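Local coordinates for protein thin, isoform D (Drosophila melanogaster, PDB 6XG7) that probably acts in ubiquitin transfer as a zinc-binding RING-type protein of muscle, the part described here being its NHL-repeat beta-propeller, a protein-binding domain, at residues R115-V118 and R124-R127; T134-F139 and V173-S178; V155-K158 and V163-F166; P189-V194 and G282-A287; I212-V215 and V219-T222. All coordinates share one frame; numbering follows the deposited sequence. Where two conformers were deposited one is given.

Contact 1 (R115-V118 and R124-R127)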
loop_
_atom_site.group_PDB
_atom_site.type_symbol
_atom_site.label_atom_id
_atom_site.label_comp_id
_atom_site.label_asym_id
_atom_site.label_seq_id
_atom_site.Cartn_x
_atom_site.Cartn_y
_atom_site.Cartn_z
ATOM N N ARG A 115 12.058 -7.800 -7.266
ATOM C CA ARG A 115 11.834 -9.023 -6.512
ATOM C C ARG A 115 10.990 -8.703 -5.286
ATOM O O ARG A 115 10.847 -7.548 -4.881
ATOM C CB ARG A 115 13.164 -9.673 -6.090
ATOM C CG ARG A 115 13.928 -8.836 -5.086
ATOM C CD ARG A 115 15.305 -9.401 -4.757
ATOM N NE ARG A 115 16.055 -8.521 -3.858
ATOM C CZ ARG A 115 17.270 -8.782 -3.385
ATOM N NH1 ARG A 115 17.865 -9.931 -3.669
ATOM N NH2 ARG A 115 17.877 -7.885 -2.614
ATOM N N ILE A 116 10.462 -9.764 -4.687
ATOM C CA ILE A 116 9.795 -9.735 -3.391
ATOM C C ILE A 116 10.707 -10.409 -2.376
ATOM O O ILE A 116 11.329 -11.436 -2.682
ATOM C CB ILE A 116 8.451 -10.495 -3.454
ATOM C CG1 ILE A 116 7.535 -9.959 -4.564
ATOM C CG2 ILE A 116 7.757 -10.451 -2.089
ATOM C CD1 ILE A 116 7.268 -8.494 -4.513
ATOM N N GLN A 117 10.749 -9.864 -1.161
ATOM C CA GLN A 117 11.438 -10.515 -0.053
ATOM C C GLN A 117 10.467 -10.776 1.093
ATOM O O GLN A 117 9.576 -9.970 1.371
ATOM C CB GLN A 117 12.640 -9.702 0.443
ATOM C CG GLN A 117 13.725 -9.542 -0.590
ATOM C CD GLN A 117 15.000 -8.989 -0.003
ATOM O OE1 GLN A 117 15.588 -9.574 0.902
ATOM N NE2 GLN A 117 15.418 -7.839 -0.497
ATOM N N VAL A 118 10.636 -11.932 1.720
ATOM C CA VAL A 118 9.884 -12.324 2.897
ATOM C C VAL A 118 10.852 -12.414 4.067
ATOM O O VAL A 118 11.876 -13.101 3.985
ATOM C CB VAL A 118 9.162 -13.665 2.686
ATOM C CG1 VAL A 118 8.362 -14.023 3.911
ATOM C CG2 VAL A 118 8.293 -13.641 1.443
ATOM N N ARG A 124 14.218 -11.099 10.089
ATOM C CA ARG A 124 15.265 -11.978 9.582
ATOM C C ARG A 124 14.873 -12.493 8.203
ATOM O O ARG A 124 13.779 -13.026 8.025
ATOM C CB ARG A 124 15.420 -13.150 10.553
ATOM C CG ARG A 124 16.652 -14.011 10.387
ATOM C CD ARG A 124 16.544 -15.216 11.326
ATOM N NE ARG A 124 17.785 -15.978 11.403
ATOM C CZ ARG A 124 18.812 -15.656 12.184
ATOM N NH1 ARG A 124 18.752 -14.587 12.973
ATOM N NH2 ARG A 124 19.893 -16.417 12.194
ATOM N N PHE A 125 15.773 -12.355 7.236
ATOM C CA PHE A 125 15.466 -12.769 5.877
ATOM C C PHE A 125 15.124 -14.250 5.824
ATOM O O PHE A 125 15.820 -15.091 6.408
ATOM C CB PHE A 125 16.660 -12.471 4.970
ATOM C CG PHE A 125 16.548 -13.072 3.588
ATOM C CD1 PHE A 125 17.026 -14.354 3.321
ATOM C CD2 PHE A 125 15.974 -12.348 2.559
ATOM C CE1 PHE A 125 16.922 -14.902 2.042
ATOM C CE2 PHE A 125 15.868 -12.884 1.280
ATOM C CZ PHE A 125 16.340 -14.157 1.022
ATOM N N LEU A 126 14.041 -14.565 5.123
ATOM C CA LEU A 126 13.640 -15.940 4.870
ATOM C C LEU A 126 13.792 -16.323 3.408
ATOM O O LEU A 126 14.315 -17.399 3.108
ATOM C CB LEU A 126 12.186 -16.164 5.304
ATOM C CG LEU A 126 11.920 -16.027 6.797
ATOM C CD1 LEU A 126 10.419 -16.153 7.024
ATOM C CD2 LEU A 126 12.709 -17.047 7.603
ATOM N N ARG A 127 13.335 -15.477 2.486
ATOM C CA ARG A 127 13.406 -15.855 1.082
ATOM C C ARG A 127 13.174 -14.642 0.202
ATOM O O ARG A 127 12.548 -13.654 0.605
ATOM C CB ARG A 127 12.381 -16.935 0.733
ATOM C CG ARG A 127 10.946 -16.487 0.830
ATOM C CD ARG A 127 9.994 -17.626 0.498
ATOM N NE ARG A 127 10.030 -18.668 1.523
ATOM C CZ ARG A 127 9.266 -18.687 2.614
ATOM N NH1 ARG A 127 8.379 -17.726 2.849
ATOM N NH2 ARG A 127 9.401 -19.679 3.478
#
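Val118 and Arg127 face each other as an antiparallel, hydrogen-bonded pair, their CA atoms 5.3 Å apart, in the hairpin formed by strands 115-119 and 125-129 of an NHL propeller blade. The N of Val118 gives an almost straight bond to the O of Arg127 (2.8 Å, 176° at the hydrogen). In return the O of Val118 accepts from two successive amides, Leu126 N at 2.9 Å and Arg127 N at 3.2 Å, which is a classic beta bulge in which Leu126 and Arg127 together face Val118. The axes of the short strands run 126° apart, well away from straight antiparallel.

On the face shared by Val118 and Arg127 the two side chains lie alongside each other and point the same way. Arg127 CG, placed between its backbone N and carbonyl carbon (chi1 66°), rests 3.8 Å from Val118 CB, and a bend at chi3 brings NH1 back near Val118 CG1. A long aliphatic stem with a charged end suits this partly exposed position, covering the buried valine. With an alanine here, Val118 would probably lose that cover and be more open to solvent.

On the other face Gln117, whose amide is bonded to Gly90, Glu91 and Asp110, meets Phe125 at about a right angle. Its OE1 lies at the ring edge, 3.3 Å from Phe125 CD2.

Contact 2 (T134-F139 and V173-S178)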
loop_
_atom_site.group_PDB
_atom_site.type_symbol
_atom_site.label_atom_id
_atom_site.label_comp_id
_atom_site.label_asym_id
_atom_site.label_seq_id
_atom_site.Cartn_x
_atom_site.Cartn_y
_atom_site.Cartn_z
ATOM N N THR A 134 9.363 -10.200 -17.864
ATOM C CA THR A 134 7.945 -10.316 -18.165
ATOM C C THR A 134 7.408 -11.731 -18.033
ATOM O O THR A 134 6.188 -11.906 -18.097
ATOM C CB THR A 134 7.635 -9.812 -19.589
ATOM O OG1 THR A 134 8.448 -10.527 -20.523
ATOM C CG2 THR A 134 7.893 -8.296 -19.713
ATOM N N ALA A 135 8.264 -12.743 -17.885
ATOM C CA ALA A 135 7.788 -14.100 -17.646
ATOM C C ALA A 135 6.974 -14.151 -16.349
ATOM O O ALA A 135 7.041 -13.254 -15.495
ATOM C CB ALA A 135 8.975 -15.063 -17.569
ATOM N N ASP A 136 6.178 -15.206 -16.214
ATOM C CA ASP A 136 5.461 -15.423 -14.964
ATOM C C ASP A 136 6.467 -15.493 -13.825
ATOM O O ASP A 136 7.480 -16.192 -13.920
ATOM C CB ASP A 136 4.681 -16.733 -15.008
ATOM C CG ASP A 136 3.549 -16.715 -15.993
ATOM O OD1 ASP A 136 3.220 -15.650 -16.551
ATOM O OD2 ASP A 136 2.972 -17.799 -16.203
ATOM N N GLY A 137 6.196 -14.762 -12.749
ATOM C CA GLY A 137 7.123 -14.728 -11.636
ATOM C C GLY A 137 8.256 -13.741 -11.773
ATOM O O GLY A 137 9.094 -13.659 -10.872
ATOM N N LYS A 138 8.326 -13.006 -12.876
ATOM C CA LYS A 138 9.270 -11.917 -13.044
ATOM C C LYS A 138 8.506 -10.602 -13.054
ATOM O O LYS A 138 7.316 -10.563 -13.378
ATOM C CB LYS A 138 10.061 -12.106 -14.329
ATOM C CG LYS A 138 11.001 -13.314 -14.274
ATOM C CD LYS A 138 11.982 -13.318 -15.407
ATOM C CE LYS A 138 12.861 -14.552 -15.329
ATOM N NZ LYS A 138 13.851 -14.552 -16.430
ATOM N N PHE A 139 9.198 -9.528 -12.684
ATOM C CA PHE A 139 8.578 -8.232 -12.469
ATOM C C PHE A 139 9.281 -7.132 -13.254
ATOM O O PHE A 139 10.483 -7.186 -13.540
ATOM C CB PHE A 139 8.636 -7.810 -10.997
ATOM C CG PHE A 139 8.061 -8.815 -10.038
ATOM C CD1 PHE A 139 6.700 -8.935 -9.905
ATOM C CD2 PHE A 139 8.868 -9.616 -9.268
ATOM C CE1 PHE A 139 6.142 -9.846 -9.015
ATOM C CE2 PHE A 139 8.327 -10.524 -8.380
ATOM C CZ PHE A 139 6.945 -10.637 -8.262
ATOM N N VAL A 173 1.198 -18.577 -8.676
ATOM C CA VAL A 173 -0.179 -19.057 -8.699
ATOM C C VAL A 173 -0.910 -18.589 -9.953
ATOM O O VAL A 173 -1.550 -19.390 -10.634
ATOM C CB VAL A 173 -0.937 -18.643 -7.418
ATOM C CG1 VAL A 173 -2.424 -18.990 -7.523
ATOM C CG2 VAL A 173 -0.297 -19.307 -6.215
ATOM N N GLY A 174 -0.854 -17.291 -10.256
ATOM C CA GLY A 174 -1.592 -16.768 -11.393
ATOM C C GLY A 174 -1.387 -15.277 -11.530
ATOM O O GLY A 174 -0.633 -14.663 -10.780
ATOM N N LYS A 175 -2.060 -14.695 -12.518
ATOM C CA LYS A 175 -1.893 -13.276 -12.795
ATOM C C LYS A 175 -3.121 -12.781 -13.535
ATOM O O LYS A 175 -3.873 -13.569 -14.116
ATOM C CB LYS A 175 -0.637 -13.017 -13.635
ATOM C CG LYS A 175 -0.701 -13.591 -15.055
ATOM C CD LYS A 175 0.608 -13.338 -15.814
ATOM C CE LYS A 175 0.538 -13.769 -17.280
ATOM N NZ LYS A 175 0.539 -15.242 -17.400
ATOM N N PHE A 176 -3.304 -11.461 -13.515
ATOM C CA PHE A 176 -4.369 -10.831 -14.276
ATOM C C PHE A 176 -4.013 -9.374 -14.527
ATOM O O PHE A 176 -3.225 -8.774 -13.792
ATOM C CB PHE A 176 -5.745 -10.975 -13.614
ATOM C CG PHE A 176 -5.794 -10.565 -12.178
ATOM C CD1 PHE A 176 -6.130 -9.274 -11.829
ATOM C CD2 PHE A 176 -5.579 -11.493 -11.176
ATOM C CE1 PHE A 176 -6.211 -8.908 -10.493
ATOM C CE2 PHE A 176 -5.649 -11.138 -9.853
ATOM C CZ PHE A 176 -5.962 -9.838 -9.509
ATOM N N GLY A 177 -4.575 -8.836 -15.589
ATOM C CA GLY A 177 -4.386 -7.453 -15.951
ATOM C C GLY A 177 -3.453 -7.298 -17.135
ATOM O O GLY A 177 -2.510 -8.077 -17.335
ATOM N N SER A 178 -3.719 -6.271 -17.933
ATOM C CA SER A 178 -2.836 -5.884 -19.016
ATOM C C SER A 178 -3.125 -4.428 -19.354
ATOM O O SER A 178 -4.067 -3.821 -18.838
ATOM C CB SER A 178 -3.006 -6.804 -20.222
ATOM O OG SER A 178 -4.351 -6.821 -20.633
#
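Asp136 and Lys175 form a salt bridge between the loop 134-139 and strand 172-179. Lys175 NZ donates to Asp136 OD1 at 2.8 Å, reaching the oxygen on its syn side but 24° out of the carboxylate plane. The lysine stem is extended as far as CE and then turns at its last torsion (chi4 -72°), which swings NZ toward the acid, and the two side chains cross at about a right angle. Such a long, flexible chain suits the gap, since the CA atoms of Asp136 and Lys175 are 8.0 Å apart.

Backbone bonding fixes the acid's side of the bridge. Lys138 N bonds to Ala135 O at 2.9 Å, closing a type II turn with Asp136 and Gly137 at its corners; Gly137 takes backbone angles at which a side chain would collide with the carbonyl oxygen before it, so glycine suits this corner. Gln164 bonds the turn to strand 162-166 through Gly137 N and Lys138 O.

The result is an exposed ion pair on the propeller surface, joining a loop of one predicted NHL repeat to a strand of the next.

Contact 3 (V155-K158 and V163-F166); sequences VCDK and VQVF
Val155 and Gln164 are joined by two backbone hydrogen bonds, Val155 N to Gln164 O at 2.9 Å and Gln164 N to Val155 O at 3.0 Å. They form a hydrogen-bonded antiparallel pair in the hairpin of strands 153-157 and 162-166, inside an NHL repeat. Beside them Cys156 and Val163 make a non-hydrogen-bonded pair, and Val163 CA adds a CA-H...O contact to Val155 O at 3.2 Å.

Apolar packing is carried by Val155, whose CG2 comes within 3.9 Å of Phe166 CE1, obliquely to the ring. A branched valine fills this buried place compactly, and Phe139 also lies against it.

The polar link is from Gln164 NE2 to Asp157 OD2, at 3.0 Å. The amide nitrogen comes from above the carboxylate, 43° out of its plane, and the bond is bent. Gln164 reaches the acid with a chain extended beyond CG (chi2 -167°), while its OE1 takes the N of Gly137 and its NE2 also serves Lys138 O. Asp157 OD2 is further held by Arg162 NE and Asn160 ND2, and OD1 by Asn140 N. An alanine in place of Asp157 would probably cost Arg162 this salt bridge and leave Gln164 NE2 with one acceptor fewer.

Asp157 is buried yet both of its oxygens are bonded, and the salt bridge to Arg162 is likely to favour its charged form.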
loop_
_atom_site.group_PDB
_atom_site.type_symbol
_atom_site.label_atom_id
_atom_site.label_comp_id
_atom_site.label_asym_id
_atom_site.label_seq_id
_atom_site.Cartn_x
_atom_site.Cartn_y
_atom_site.Cartn_z
ATOM N N VAL A 155 0.861 -8.971 -5.815
ATOM C CA VAL A 155 1.858 -7.967 -6.164
ATOM C C VAL A 155 1.361 -7.129 -7.333
ATOM O O VAL A 155 0.959 -7.668 -8.369
ATOM C CB VAL A 155 3.192 -8.620 -6.571
ATOM C CG1 VAL A 155 4.228 -7.541 -6.949
ATOM C CG2 VAL A 155 3.711 -9.505 -5.485
ATOM N N CYS A 156 1.387 -5.848 -7.129
ATOM C CA CYS A 156 1.245 -4.887 -8.296
ATOM C C CYS A 156 2.560 -4.710 -9.116
ATOM O O CYS A 156 3.587 -4.200 -8.640
ATOM C CB CYS A 156 0.877 -3.494 -7.809
ATOM S SG CYS A 156 -0.808 -3.328 -7.319
ATOM N N ASP A 157 2.556 -5.330 -10.273
ATOM C CA ASP A 157 3.749 -5.423 -11.117
ATOM C C ASP A 157 3.616 -4.271 -12.103
ATOM O O ASP A 157 3.063 -4.416 -13.194
ATOM C CB ASP A 157 3.722 -6.792 -11.792
ATOM C CG ASP A 157 4.924 -7.059 -12.645
ATOM O OD1 ASP A 157 5.831 -6.205 -12.686
ATOM O OD2 ASP A 157 4.943 -8.144 -13.269
ATOM N N LYS A 158 4.112 -3.104 -11.685
ATOM C CA LYS A 158 3.621 -1.833 -12.215
ATOM C C LYS A 158 3.826 -1.724 -13.720
ATOM O O LYS A 158 2.881 -1.430 -14.462
ATOM C CB LYS A 158 4.305 -0.674 -11.490
ATOM C CG LYS A 158 3.833 0.678 -11.973
ATOM C CD LYS A 158 4.427 1.804 -11.160
ATOM C CE LYS A 158 5.863 2.125 -11.540
ATOM N NZ LYS A 158 5.991 2.931 -12.799
ATOM N N VAL A 163 -1.345 -7.698 -11.957
ATOM C CA VAL A 163 -1.210 -8.250 -10.622
ATOM C C VAL A 163 -0.743 -9.683 -10.780
ATOM O O VAL A 163 -1.285 -10.431 -11.599
ATOM C CB VAL A 163 -2.562 -8.197 -9.885
ATOM C CG1 VAL A 163 -2.478 -8.908 -8.557
ATOM C CG2 VAL A 163 -2.999 -6.768 -9.689
ATOM N N GLN A 164 0.233 -10.081 -9.979
ATOM C CA GLN A 164 0.654 -11.470 -9.905
ATOM C C GLN A 164 0.398 -11.992 -8.498
ATOM O O GLN A 164 0.516 -11.265 -7.505
ATOM C CB GLN A 164 2.124 -11.650 -10.258
ATOM C CG GLN A 164 2.490 -11.304 -11.675
ATOM C CD GLN A 164 3.867 -11.809 -12.024
ATOM O OE1 GLN A 164 4.081 -13.015 -12.136
ATOM N NE2 GLN A 164 4.820 -10.897 -12.146
ATOM N N VAL A 165 0.038 -13.270 -8.425
ATOM C CA VAL A 165 -0.366 -13.941 -7.197
ATOM C C VAL A 165 0.571 -15.118 -6.958
ATOM O O VAL A 165 0.862 -15.895 -7.879
ATOM C CB VAL A 165 -1.833 -14.421 -7.253
ATOM C CG1 VAL A 165 -2.260 -14.969 -5.904
ATOM C CG2 VAL A 165 -2.752 -13.283 -7.705
ATOM N N PHE A 166 1.017 -15.261 -5.707
ATOM C CA PHE A 166 2.003 -16.249 -5.302
ATOM C C PHE A 166 1.554 -16.925 -4.018
ATOM O O PHE A 166 0.847 -16.335 -3.196
ATOM C CB PHE A 166 3.373 -15.587 -5.029
ATOM C CG PHE A 166 3.894 -14.822 -6.189
ATOM C CD1 PHE A 166 3.517 -13.506 -6.401
ATOM C CD2 PHE A 166 4.722 -15.430 -7.124
ATOM C CE1 PHE A 166 3.974 -12.817 -7.509
ATOM C CE2 PHE A 166 5.168 -14.729 -8.214
ATOM C CZ PHE A 166 4.788 -13.433 -8.405
#

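Contact 4 (P189-V194 and G282-A287); sequences PHYIAV and GLEGVA
Tyr191 reaches across to Glu284 with its hydroxyl, OH donating to OE1 at 2.8 Å. The carboxylate oxygen lies near the plane of the tyrosine ring, at its edge, and is also 3.4 Å from Tyr191 CE2. The hydroxyl approaches OE1 from above the carboxylate, 35° out of its plane, and the ring and carboxylate planes stand 66° apart. The bend of Glu284 at chi2 (-78°) folds its end round to the tyrosine. Over one face of the ring sits Gly285, its CA 4.2 Å from Tyr191 CE1 and offset toward the rim; here a glycine leaves the aromatic face close to bare backbone.

The two strands, 185-194 and 279-288, belong to different NHL repeats, and the centre of their contact lies about 3 Å from the centre of the chain. It is therefore a contact across the middle of the beta-propeller, between segments whose nearest ends are 88 residues apart in sequence.

In the next shell Glu284 OE2 takes salt bridges from Arg49, Arg237 and Arg299, so a buried acid is matched by three arginines that would be expected to stabilise its negative charge. Trp143 meets the Tyr191 ring edge-to-face, and on the backbone side Ser203 OG accepts from the N of Tyr191.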
loop_
_atom_site.group_PDB
_atom_site.type_symbol
_atom_site.label_atom_id
_atom_site.label_comp_id
_atom_site.label_asym_id
_atom_site.label_seq_id
_atom_site.Cartn_x
_atom_site.Cartn_y
_atom_site.Cartn_z
ATOM N N PRO A 189 -0.493 0.503 -12.365
ATOM C CA PRO A 189 -1.079 0.245 -11.051
ATOM C C PRO A 189 0.011 0.309 -9.993
ATOM O O PRO A 189 1.130 -0.170 -10.202
ATOM C CB PRO A 189 -1.634 -1.174 -11.196
ATOM C CG PRO A 189 -0.663 -1.824 -12.180
ATOM C CD PRO A 189 -0.365 -0.730 -13.169
ATOM N N HIS A 190 -0.317 0.912 -8.851
ATOM C CA HIS A 190 0.650 1.097 -7.776
ATOM C C HIS A 190 0.358 0.258 -6.538
ATOM O O HIS A 190 1.234 -0.467 -6.088
ATOM C CB HIS A 190 0.781 2.576 -7.384
ATOM C CG HIS A 190 1.593 3.390 -8.340
ATOM N ND1 HIS A 190 1.108 3.797 -9.560
ATOM C CD2 HIS A 190 2.862 3.856 -8.269
ATOM C CE1 HIS A 190 2.033 4.501 -10.193
ATOM N NE2 HIS A 190 3.107 4.553 -9.427
ATOM N N TYR A 191 -0.813 0.387 -5.929
ATOM C CA TYR A 191 -1.075 -0.252 -4.652
ATOM C C TYR A 191 -2.277 -1.182 -4.729
ATOM O O TYR A 191 -3.052 -1.177 -5.696
ATOM C CB TYR A 191 -1.230 0.805 -3.550
ATOM C CG TYR A 191 0.051 1.539 -3.217
ATOM C CD1 TYR A 191 0.945 1.025 -2.289
ATOM C CD2 TYR A 191 0.366 2.761 -3.815
ATOM C CE1 TYR A 191 2.112 1.698 -1.966
ATOM C CE2 TYR A 191 1.542 3.442 -3.498
ATOM C CZ TYR A 191 2.407 2.904 -2.568
ATOM O OH TYR A 191 3.577 3.552 -2.221
ATOM N N ILE A 192 -2.406 -2.009 -3.690
ATOM C CA ILE A 192 -3.313 -3.147 -3.721
ATOM C C ILE A 192 -3.752 -3.510 -2.311
ATOM O O ILE A 192 -3.009 -3.361 -1.337
ATOM C CB ILE A 192 -2.628 -4.335 -4.456
ATOM C CG1 ILE A 192 -3.569 -5.514 -4.685
ATOM C CG2 ILE A 192 -1.356 -4.773 -3.706
ATOM C CD1 ILE A 192 -2.974 -6.482 -5.711
ATOM N N ALA A 193 -4.967 -4.040 -2.211
ATOM C CA ALA A 193 -5.518 -4.541 -0.962
ATOM C C ALA A 193 -6.434 -5.706 -1.304
ATOM O O ALA A 193 -6.984 -5.772 -2.400
ATOM C CB ALA A 193 -6.301 -3.459 -0.214
ATOM N N VAL A 194 -6.586 -6.633 -0.374
ATOM C CA VAL A 194 -7.479 -7.773 -0.551
ATOM C C VAL A 194 -8.433 -7.824 0.638
ATOM O O VAL A 194 -7.997 -7.828 1.794
ATOM C CB VAL A 194 -6.710 -9.100 -0.699
ATOM C CG1 VAL A 194 -7.679 -10.261 -0.854
ATOM C CG2 VAL A 194 -5.806 -9.057 -1.905
ATOM N N GLY A 282 2.360 14.703 -1.146
ATOM C CA GLY A 282 2.593 13.627 -2.093
ATOM C C GLY A 282 2.282 12.271 -1.492
ATOM O O GLY A 282 3.177 11.573 -1.016
ATOM N N LEU A 283 1.010 11.884 -1.513
ATOM C CA LEU A 283 0.574 10.682 -0.817
ATOM C C LEU A 283 1.076 9.413 -1.491
ATOM O O LEU A 283 1.107 9.304 -2.725
ATOM C CB LEU A 283 -0.947 10.629 -0.804
ATOM C CG LEU A 283 -1.640 11.686 0.051
ATOM C CD1 LEU A 283 -3.160 11.583 -0.068
ATOM C CD2 LEU A 283 -1.196 11.583 1.504
ATOM N N GLU A 284 1.421 8.427 -0.660
ATOM C CA GLU A 284 1.808 7.098 -1.111
ATOM C C GLU A 284 0.912 6.071 -0.426
ATOM O O GLU A 284 -0.287 6.022 -0.703
ATOM C CB GLU A 284 3.300 6.890 -0.849
ATOM C CG GLU A 284 4.194 7.701 -1.772
ATOM C CD GLU A 284 4.337 7.094 -3.163
ATOM O OE1 GLU A 284 3.739 6.038 -3.462
ATOM O OE2 GLU A 284 5.076 7.684 -3.980
ATOM N N GLY A 285 1.465 5.259 0.470
ATOM C CA GLY A 285 0.697 4.200 1.087
ATOM C C GLY A 285 -0.332 4.696 2.092
ATOM O O GLY A 285 -0.250 5.799 2.648
ATOM N N VAL A 286 -1.315 3.831 2.355
ATOM C CA VAL A 286 -2.342 4.064 3.361
ATOM C C VAL A 286 -2.594 2.729 4.044
ATOM O O VAL A 286 -2.414 1.665 3.445
ATOM C CB VAL A 286 -3.627 4.670 2.742
ATOM C CG1 VAL A 286 -4.283 3.703 1.814
ATOM C CG2 VAL A 286 -4.607 5.161 3.806
ATOM N N ALA A 287 -2.975 2.783 5.318
ATOM C CA ALA A 287 -3.292 1.578 6.074
ATOM C C ALA A 287 -4.295 1.932 7.168
ATOM O O ALA A 287 -4.521 3.105 7.465
ATOM C CB ALA A 287 -2.016 0.937 6.663
#

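Contact 5 (I212-V215 and V219-T222); sequences IFDV and VLST
Ile212 O accepts two amide hydrogens from the facing strand, from Leu220 N at 2.7 Å and from Ser221 N at 3.2 Å. Both donors are tilted somewhat from the carbonyl plane. The N of Ile212 is satisfied in turn by Ser221 O at 2.9 Å. Asp214 looks to its own connection instead: OD1 accepts from Lys218 N, so a short acid suits the start of the turn.

Side chains pack on both faces of this hairpin. Phe213 CE2 touches Val219 CG2 at 3.5 Å, obliquely to the ring, on one face; on the other, Ser221 OG lies 3.7 Å from Ile212 CB, a small side chain that fits beside the branched one. Leu220, with CG anti to its carbonyl carbon (chi1 -61°), lays CD1 3.7 Å from Asp214 N, covering the backbone between Phe213 and Asp214.

Two consecutive residues, Leu220 and Ser221, opposite the single Ile212 make a classic beta bulge, set in a tight antiparallel hairpin of the NHL propeller.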
loop_
_atom_site.group_PDB
_atom_site.type_symbol
_atom_site.label_atom_id
_atom_site.label_comp_id
_atom_site.label_asym_id
_atom_site.label_seq_id
_atom_site.Cartn_x
_atom_site.Cartn_y
_atom_site.Cartn_z
ATOM N N ILE A 212 -11.657 -3.407 -9.027
ATOM C CA ILE A 212 -11.888 -4.462 -8.051
ATOM C C ILE A 212 -12.119 -5.754 -8.815
ATOM O O ILE A 212 -12.993 -5.814 -9.689
ATOM C CB ILE A 212 -13.064 -4.120 -7.128
ATOM C CG1 ILE A 212 -12.791 -2.771 -6.450
ATOM C CG2 ILE A 212 -13.276 -5.212 -6.092
ATOM C CD1 ILE A 212 -13.841 -2.370 -5.451
ATOM N N PHE A 213 -11.321 -6.770 -8.498
ATOM C CA PHE A 213 -11.318 -8.062 -9.153
ATOM C C PHE A 213 -11.659 -9.144 -8.134
ATOM O O PHE A 213 -11.456 -8.979 -6.936
ATOM C CB PHE A 213 -9.916 -8.404 -9.666
ATOM C CG PHE A 213 -9.358 -7.447 -10.682
ATOM C CD1 PHE A 213 -8.686 -6.297 -10.281
ATOM C CD2 PHE A 213 -9.431 -7.730 -12.039
ATOM C CE1 PHE A 213 -8.131 -5.443 -11.218
ATOM C CE2 PHE A 213 -8.879 -6.876 -12.971
ATOM C CZ PHE A 213 -8.235 -5.733 -12.555
ATOM N N ASP A 214 -12.144 -10.282 -8.610
ATOM C CA ASP A 214 -12.120 -11.436 -7.718
ATOM C C ASP A 214 -10.717 -12.051 -7.724
ATOM O O ASP A 214 -9.850 -11.670 -8.516
ATOM C CB ASP A 214 -13.239 -12.437 -8.031
ATOM C CG ASP A 214 -13.228 -12.935 -9.469
ATOM O OD1 ASP A 214 -12.142 -13.245 -9.999
ATOM O OD2 ASP A 214 -14.333 -13.062 -10.054
ATOM N N VAL A 215 -10.474 -12.978 -6.788
ATOM C CA VAL A 215 -9.138 -13.548 -6.654
ATOM C C VAL A 215 -8.770 -14.368 -7.881
ATOM O O VAL A 215 -7.580 -14.580 -8.148
ATOM C CB VAL A 215 -8.973 -14.366 -5.354
ATOM C CG1 VAL A 215 -8.921 -13.443 -4.137
ATOM C CG2 VAL A 215 -10.089 -15.409 -5.209
ATOM N N VAL A 219 -13.129 -9.131 -13.341
ATOM C CA VAL A 219 -13.456 -7.786 -12.889
ATOM C C VAL A 219 -14.832 -7.795 -12.248
ATOM O O VAL A 219 -15.802 -8.327 -12.810
ATOM C CB VAL A 219 -13.393 -6.768 -14.033
ATOM C CG1 VAL A 219 -13.850 -5.405 -13.527
ATOM C CG2 VAL A 219 -12.005 -6.667 -14.554
ATOM N N LEU A 220 -14.920 -7.210 -11.066
ATOM C CA LEU A 220 -16.184 -7.060 -10.366
ATOM C C LEU A 220 -16.743 -5.656 -10.485
ATOM O O LEU A 220 -17.949 -5.498 -10.687
ATOM C CB LEU A 220 -16.006 -7.400 -8.888
ATOM C CG LEU A 220 -15.542 -8.833 -8.631
ATOM C CD1 LEU A 220 -15.287 -9.041 -7.147
ATOM C CD2 LEU A 220 -16.564 -9.827 -9.160
ATOM N N SER A 221 -15.901 -4.632 -10.379
ATOM C CA SER A 221 -16.405 -3.269 -10.443
ATOM C C SER A 221 -15.248 -2.286 -10.548
ATOM O O SER A 221 -14.073 -2.635 -10.397
ATOM C CB SER A 221 -17.252 -2.948 -9.215
ATOM O OG SER A 221 -16.429 -2.880 -8.068
ATOM N N THR A 222 -15.613 -1.051 -10.844
ATOM C CA THR A 222 -14.707 0.077 -10.884
ATOM C C THR A 222 -15.254 1.110 -9.919
ATOM O O THR A 222 -16.474 1.277 -9.799
ATOM C CB THR A 222 -14.663 0.678 -12.291
ATOM O OG1 THR A 222 -14.205 -0.316 -13.211
ATOM C CG2 THR A 222 -13.731 1.875 -12.336
#

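How the contacts relate
The contacts sample one beta-propeller from rim to middle. Contacts 1, 3 and 5 are hairpins, closing in that order along the chain; contact 3 is nested inside the loop closed by contact 2, and contact 5 inside the much longer loop closed by contact 4. Contacts 2 to 5 all reach the sheet that runs from strand 142-147 to strand 219-223, whereas contact 1 belongs to the four-stranded sheet before it. Centres of contacts 2 and 3 are 7 Å apart, those of contacts 1 and 5 29 Å. Ile116 packs on Phe139 and Val155, and Phe176 on Phe213, so neighbouring blades are joined by apolar side chains, while contact 4 spans the centre.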